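Local coordinates for protein dTDP Sugar Isomerase (Desulfovibrio desulfuricans subsp. desulfuricans str. G20, PDB 3EJK) that probably catalyses the 3,5-epimerisation of dTDP-4-dehydro-6-deoxy-alpha-D-glucose to dTDP-4-dehydro-beta-L-rhamnose, at residues Q121-F126 / P157-S162; Q104-L107 / D111-R114. All blocks are in the same frame, centred on the assembly; numbering follows the deposited sequence.

Contact 1. Residues Q121-F126 / P157-S162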
loop_
_atom_site.group_PDB
_atom_site.type_symbol
_atom_site.label_atom_id
_atom_site.label_comp_id
_atom_site.label_asym_id
_atom_site.label_seq_id
_atom_site.Cartn_x
_atom_site.Cartn_y
_atom_site.Cartn_z
ATOM N N GLN A 121 -12.003 -18.063 -7.001
ATOM C CA GLN A 121 -13.273 -18.722 -6.808
ATOM C C GLN A 121 -13.575 -19.043 -5.352
ATOM O O GLN A 121 -14.427 -19.874 -5.031
ATOM C CB GLN A 121 -13.395 -19.916 -7.758
ATOM C CG GLN A 121 -13.435 -19.451 -9.224
ATOM C CD GLN A 121 -13.511 -20.578 -10.239
ATOM O OE1 GLN A 121 -13.830 -21.713 -9.906
ATOM N NE2 GLN A 121 -13.234 -20.253 -11.501
ATOM N N VAL A 122 -12.868 -18.344 -4.490
ATOM C CA VAL A 122 -13.104 -18.419 -3.058
ATOM C C VAL A 122 -13.729 -17.089 -2.656
ATOM O O VAL A 122 -13.194 -16.022 -2.972
ATOM C CB VAL A 122 -11.815 -18.631 -2.234
ATOM C CG1 VAL A 122 -12.086 -18.431 -0.727
ATOM C CG2 VAL A 122 -11.237 -20.011 -2.480
ATOM N N TRP A 123 -14.879 -17.162 -1.998
ATOM C CA TRP A 123 -15.561 -15.965 -1.499
ATOM C C TRP A 123 -14.800 -15.361 -0.341
ATOM O O TRP A 123 -14.271 -16.066 0.525
ATOM C CB TRP A 123 -16.970 -16.270 -1.007
ATOM C CG TRP A 123 -17.977 -16.635 -2.060
ATOM C CD1 TRP A 123 -18.406 -17.895 -2.381
ATOM C CD2 TRP A 123 -18.716 -15.737 -2.890
ATOM N NE1 TRP A 123 -19.357 -17.835 -3.376
ATOM C CE2 TRP A 123 -19.560 -16.520 -3.709
ATOM C CE3 TRP A 123 -18.740 -14.347 -3.034
ATOM C CZ2 TRP A 123 -20.411 -15.957 -4.643
ATOM C CZ3 TRP A 123 -19.589 -13.798 -3.973
ATOM C CH2 TRP A 123 -20.393 -14.594 -4.771
ATOM N N TYR A 124 -14.759 -14.039 -0.335
ATOM C CA TYR A 124 -14.126 -13.300 0.757
ATOM C C TYR A 124 -14.890 -12.055 1.197
ATOM O O TYR A 124 -15.632 -11.438 0.468
ATOM C CB TYR A 124 -12.652 -12.986 0.473
ATOM C CG TYR A 124 -12.373 -12.167 -0.763
ATOM C CD1 TYR A 124 -12.156 -12.772 -1.984
ATOM C CD2 TYR A 124 -12.288 -10.788 -0.691
ATOM C CE1 TYR A 124 -11.882 -12.011 -3.126
ATOM C CE2 TYR A 124 -12.024 -10.018 -1.807
ATOM C CZ TYR A 124 -11.816 -10.631 -3.024
ATOM O OH TYR A 124 -11.549 -9.860 -4.143
ATOM N N GLY A 125 -14.726 -11.785 2.473
ATOM C CA GLY A 125 -15.309 -10.622 3.128
ATOM C C GLY A 125 -14.385 -10.184 4.246
ATOM O O GLY A 125 -13.593 -10.974 4.755
ATOM N N PHE A 126 -14.471 -8.916 4.611
ATOM C CA PHE A 126 -13.642 -8.411 5.705
ATOM C C PHE A 126 -14.247 -7.185 6.356
ATOM O O PHE A 126 -15.069 -6.481 5.761
ATOM C CB PHE A 126 -12.200 -8.147 5.242
ATOM C CG PHE A 126 -12.088 -7.249 4.032
ATOM C CD1 PHE A 126 -12.042 -5.885 4.165
ATOM C CD2 PHE A 126 -12.022 -7.787 2.756
ATOM C CE1 PHE A 126 -11.919 -5.060 3.059
ATOM C CE2 PHE A 126 -11.915 -6.978 1.651
ATOM C CZ PHE A 126 -11.869 -5.603 1.800
ATOM N N PRO A 157 -27.486 -15.667 2.474
ATOM C CA PRO A 157 -27.639 -16.842 3.318
ATOM C C PRO A 157 -26.913 -18.092 2.861
ATOM O O PRO A 157 -26.831 -19.045 3.615
ATOM C CB PRO A 157 -29.155 -17.081 3.345
ATOM C CG PRO A 157 -29.690 -16.336 2.210
ATOM C CD PRO A 157 -28.770 -15.182 1.959
ATOM N N PHE A 158 -26.360 -18.056 1.660
ATOM C CA PHE A 158 -25.649 -19.232 1.095
ATOM C C PHE A 158 -24.164 -19.224 1.486
ATOM O O PHE A 158 -23.449 -20.195 1.282
ATOM C CB PHE A 158 -25.849 -19.376 -0.430
ATOM C CG PHE A 158 -25.167 -18.324 -1.239
ATOM C CD1 PHE A 158 -25.786 -17.123 -1.498
ATOM C CD2 PHE A 158 -23.898 -18.537 -1.723
ATOM C CE1 PHE A 158 -25.153 -16.158 -2.226
ATOM C CE2 PHE A 158 -23.259 -17.570 -2.448
ATOM C CZ PHE A 158 -23.888 -16.380 -2.699
ATOM N N ILE A 159 -23.723 -18.121 2.082
ATOM C CA ILE A 159 -22.338 -18.010 2.562
ATOM C C ILE A 159 -22.441 -18.103 4.097
ATOM O O ILE A 159 -22.907 -17.160 4.752
ATOM C CB ILE A 159 -21.647 -16.733 2.060
ATOM C CG1 ILE A 159 -21.627 -16.731 0.523
ATOM C CG2 ILE A 159 -20.189 -16.647 2.590
ATOM C CD1 ILE A 159 -20.953 -15.509 -0.099
ATOM N N PRO A 160 -22.007 -19.246 4.672
ATOM C CA PRO A 160 -22.293 -19.588 6.076
ATOM C C PRO A 160 -21.540 -18.863 7.166
ATOM O O PRO A 160 -20.998 -19.486 8.077
ATOM C CB PRO A 160 -22.003 -21.079 6.126
ATOM C CG PRO A 160 -20.890 -21.220 5.148
ATOM C CD PRO A 160 -21.305 -20.350 3.998
ATOM N N PHE A 161 -21.528 -17.543 7.059
ATOM C CA PHE A 161 -20.951 -16.715 8.107
ATOM C C PHE A 161 -21.750 -15.439 8.314
ATOM O O PHE A 161 -22.003 -14.692 7.374
ATOM C CB PHE A 161 -19.491 -16.355 7.812
ATOM C CG PHE A 161 -18.854 -15.534 8.899
ATOM C CD1 PHE A 161 -18.298 -16.144 9.995
ATOM C CD2 PHE A 161 -18.836 -14.150 8.831
ATOM C CE1 PHE A 161 -17.718 -15.392 11.016
ATOM C CE2 PHE A 161 -18.266 -13.391 9.844
ATOM C CZ PHE A 161 -17.704 -14.024 10.947
ATOM N N SER A 162 -22.070 -15.180 9.573
ATOM C CA SER A 162 -22.860 -14.007 9.955
ATOM C C SER A 162 -22.026 -12.826 10.415
ATOM O O SER A 162 -21.541 -12.780 11.532
ATOM C CB SER A 162 -23.842 -14.370 11.060
ATOM O OG SER A 162 -24.589 -13.244 11.454
#

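Contact 2. Residues Q104-L107 / D111-R114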
loop_
_atom_site.group_PDB
_atom_site.type_symbol
_atom_site.label_atom_id
_atom_site.label_comp_id
_atom_site.label_asym_id
_atom_site.label_seq_id
_atom_site.Cartn_x
_atom_site.Cartn_y
_atom_site.Cartn_z
ATOM N N GLN A 104 -10.943 -18.174 8.883
ATOM C CA GLN A 104 -11.017 -16.864 9.531
ATOM C C GLN A 104 -9.617 -16.416 9.905
ATOM O O GLN A 104 -8.843 -17.151 10.501
ATOM C CB GLN A 104 -11.951 -16.894 10.735
ATOM C CG GLN A 104 -13.377 -17.434 10.387
ATOM C CD GLN A 104 -14.401 -17.260 11.511
ATOM O OE1 GLN A 104 -14.570 -16.174 12.053
ATOM N NE2 GLN A 104 -15.111 -18.330 11.826
ATOM N N VAL A 105 -9.294 -15.199 9.505
ATOM C CA VAL A 105 -7.981 -14.645 9.782
ATOM C C VAL A 105 -8.076 -13.193 10.218
ATOM O O VAL A 105 -8.982 -12.455 9.834
ATOM C CB VAL A 105 -7.045 -14.794 8.544
ATOM C CG1 VAL A 105 -5.844 -13.891 8.667
ATOM C CG2 VAL A 105 -6.639 -16.278 8.362
ATOM N N THR A 106 -7.131 -12.839 11.052
ATOM C CA THR A 106 -6.961 -11.487 11.594
ATOM C C THR A 106 -5.712 -10.923 10.953
ATOM O O THR A 106 -4.651 -11.581 10.949
ATOM C CB THR A 106 -6.790 -11.509 13.139
ATOM O OG1 THR A 106 -8.036 -11.888 13.738
ATOM C CG2 THR A 106 -6.375 -10.137 13.674
ATOM N N LEU A 107 -5.841 -9.723 10.396
ATOM C CA LEU A 107 -4.718 -9.038 9.751
ATOM C C LEU A 107 -4.529 -7.643 10.305
ATOM O O LEU A 107 -5.478 -6.851 10.406
ATOM C CB LEU A 107 -4.899 -8.948 8.231
ATOM C CG LEU A 107 -4.885 -10.258 7.431
ATOM C CD1 LEU A 107 -5.104 -9.961 5.953
ATOM C CD2 LEU A 107 -3.572 -11.028 7.634
ATOM N N ASP A 111 0.898 -7.614 15.810
ATOM C CA ASP A 111 1.161 -9.037 15.936
ATOM C C ASP A 111 0.592 -9.894 14.839
ATOM O O ASP A 111 0.818 -11.098 14.816
ATOM C CB ASP A 111 0.642 -9.552 17.278
ATOM C CG ASP A 111 1.309 -8.875 18.466
ATOM O OD1 ASP A 111 2.456 -8.418 18.315
ATOM O OD2 ASP A 111 0.685 -8.838 19.553
ATOM N N ASN A 112 -0.125 -9.269 13.926
ATOM C CA ASN A 112 -0.756 -10.007 12.844
ATOM C C ASN A 112 -0.462 -9.458 11.471
ATOM O O ASN A 112 -1.315 -9.496 10.572
ATOM C CB ASN A 112 -2.254 -10.032 13.072
ATOM C CG ASN A 112 -2.650 -10.969 14.204
ATOM O OD1 ASN A 112 -2.482 -12.178 14.112
ATOM N ND2 ASN A 112 -3.168 -10.411 15.268
ATOM N N TYR A 113 0.725 -8.891 11.331
ATOM C CA TYR A 113 1.142 -8.298 10.043
ATOM C C TYR A 113 1.675 -9.395 9.105
ATOM O O TYR A 113 2.845 -9.762 9.111
ATOM C CB TYR A 113 2.124 -7.154 10.242
ATOM C CG TYR A 113 2.353 -6.418 8.944
ATOM C CD1 TYR A 113 1.308 -5.747 8.331
ATOM C CD2 TYR A 113 3.600 -6.405 8.326
ATOM C CE1 TYR A 113 1.489 -5.078 7.149
ATOM C CE2 TYR A 113 3.796 -5.746 7.136
ATOM C CZ TYR A 113 2.734 -5.075 6.549
ATOM O OH TYR A 113 2.901 -4.435 5.346
ATOM N N ARG A 114 0.744 -9.946 8.345
ATOM C CA ARG A 114 1.007 -11.034 7.404
ATOM C C ARG A 114 0.372 -10.797 6.063
ATOM O O ARG A 114 -0.455 -9.885 5.877
ATOM C CB ARG A 114 0.457 -12.325 7.967
ATOM C CG ARG A 114 0.992 -12.600 9.379
ATOM C CD ARG A 114 0.392 -13.839 9.978
ATOM N NE ARG A 114 1.102 -14.228 11.196
ATOM C CZ ARG A 114 0.636 -14.078 12.435
ATOM N NH1 ARG A 114 -0.561 -13.558 12.641
ATOM N NH2 ARG A 114 1.367 -14.467 13.476
HETATM O O HOH W 1 -3.217 -13.891 11.105
#

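Contact 1. Residues Q121-F126 / P157-S162
The backbone O of Ile159, the residue whose terminal methyl rests on Trp123, takes the amide hydrogen of Phe161 at 2.7 Å (Phe161 N to Ile159 O). This short bond closes an inverse gamma turn centred on Pro160. Across to 121-126 the contact is wholly apolar and rests on one indole. Ile159, with CD1 anti to CA (chi2 180°), delivers that methyl over one face, 3.6 Å from Trp123 CD2. The methyl makes a CH-pi contact with the five-membered ring, 3.8 Å from the centroid of that Trp123 ring to CD1 of Ile159. Phe158 comes obliquely from the same side of the indole, beside its six-membered ring, with its own edge leading: Phe158 CE2 lies 3.9 Å from Trp123 CZ2, and the two ring planes stand at 71° in an offset edge-to-face pair. Ile159 CG1 in turn sits over a face of the Phe158 ring, so the two neighbours pack on each other as well as on the tryptophan. Trp68 and Arg70 of strand 65-71 and Ala152 also touch Trp123. Tyr124, next along the strand, points its side chain away from 157-162, and its OH hydrogen-bonds a citric acid molecule, probably from the crystallisation liquor. Such alternation, one side chain turned inward to the citrate, the next covered by the loop after strand 149-151, fits a strand in the wall of a cupin-type beta sandwich.

Contact 2. Residues Q104-L107 / D111-R114
Thr106 meets Asn112 through its methyl: with CG2 anti to the backbone N, Thr106 CG2 lies 3.6 Å from Asn112 ND2, and the two side chains meet at a slant. The carbonyl of the same threonine faces the loop, with Asn112 CB 3.6 Å from Thr106 O. A water donates to that oxygen at 2.7 Å (water O to Thr106 O) and weakly accepts from Arg114 NH1, thus bridging strand and loop. Arg114 NH1 also makes a weak, bent bond of 2.8 Å to Asn112 OD1, which lies at the guanidinium edge, while NE forms a salt bridge with Glu27. Here the chain leaves 102-108, outermost in its sheet within this chain, and crosses to strand 114-118 of the facing sheet of the cupin sandwich, through an inverse gamma turn centred on Tyr113. Tyr113 itself packs on Phe57 of the second subunit. Leu107, next in line, brings its CA hydrogen to the turn: Leu107 CA lies 3.5 Å from Asn112 O, with an angle of 145° at the hydrogen. Beyond it Leu107 CD2 reaches 3.8 Å from Arg114 O, and the side chain packs on Phe78 and Val80 of the facing sheet.

Contact 2 comes first along the chain and is complete before the segments of contact 1 begin; their centres lie about 18 Å apart. Both use the five-stranded antiparallel sheet: 104-107 belongs to its border strand 102-108 and 121-126 to strand 123-128, with strand 84-90 running between these two. Contact 2 spans the passage from this sheet to strand 114-118 of the other one, after which the chain returns to the first sheet for contact 1. There the loop after strand 149-151 folds back over the sheet, and Phe161 CE1 comes within 3.4 Å of Gln104 OE1, so the two contacts touch. Together they join the C-terminal loop, the five-stranded sheet and the facing sheet of a cupin-type sandwich.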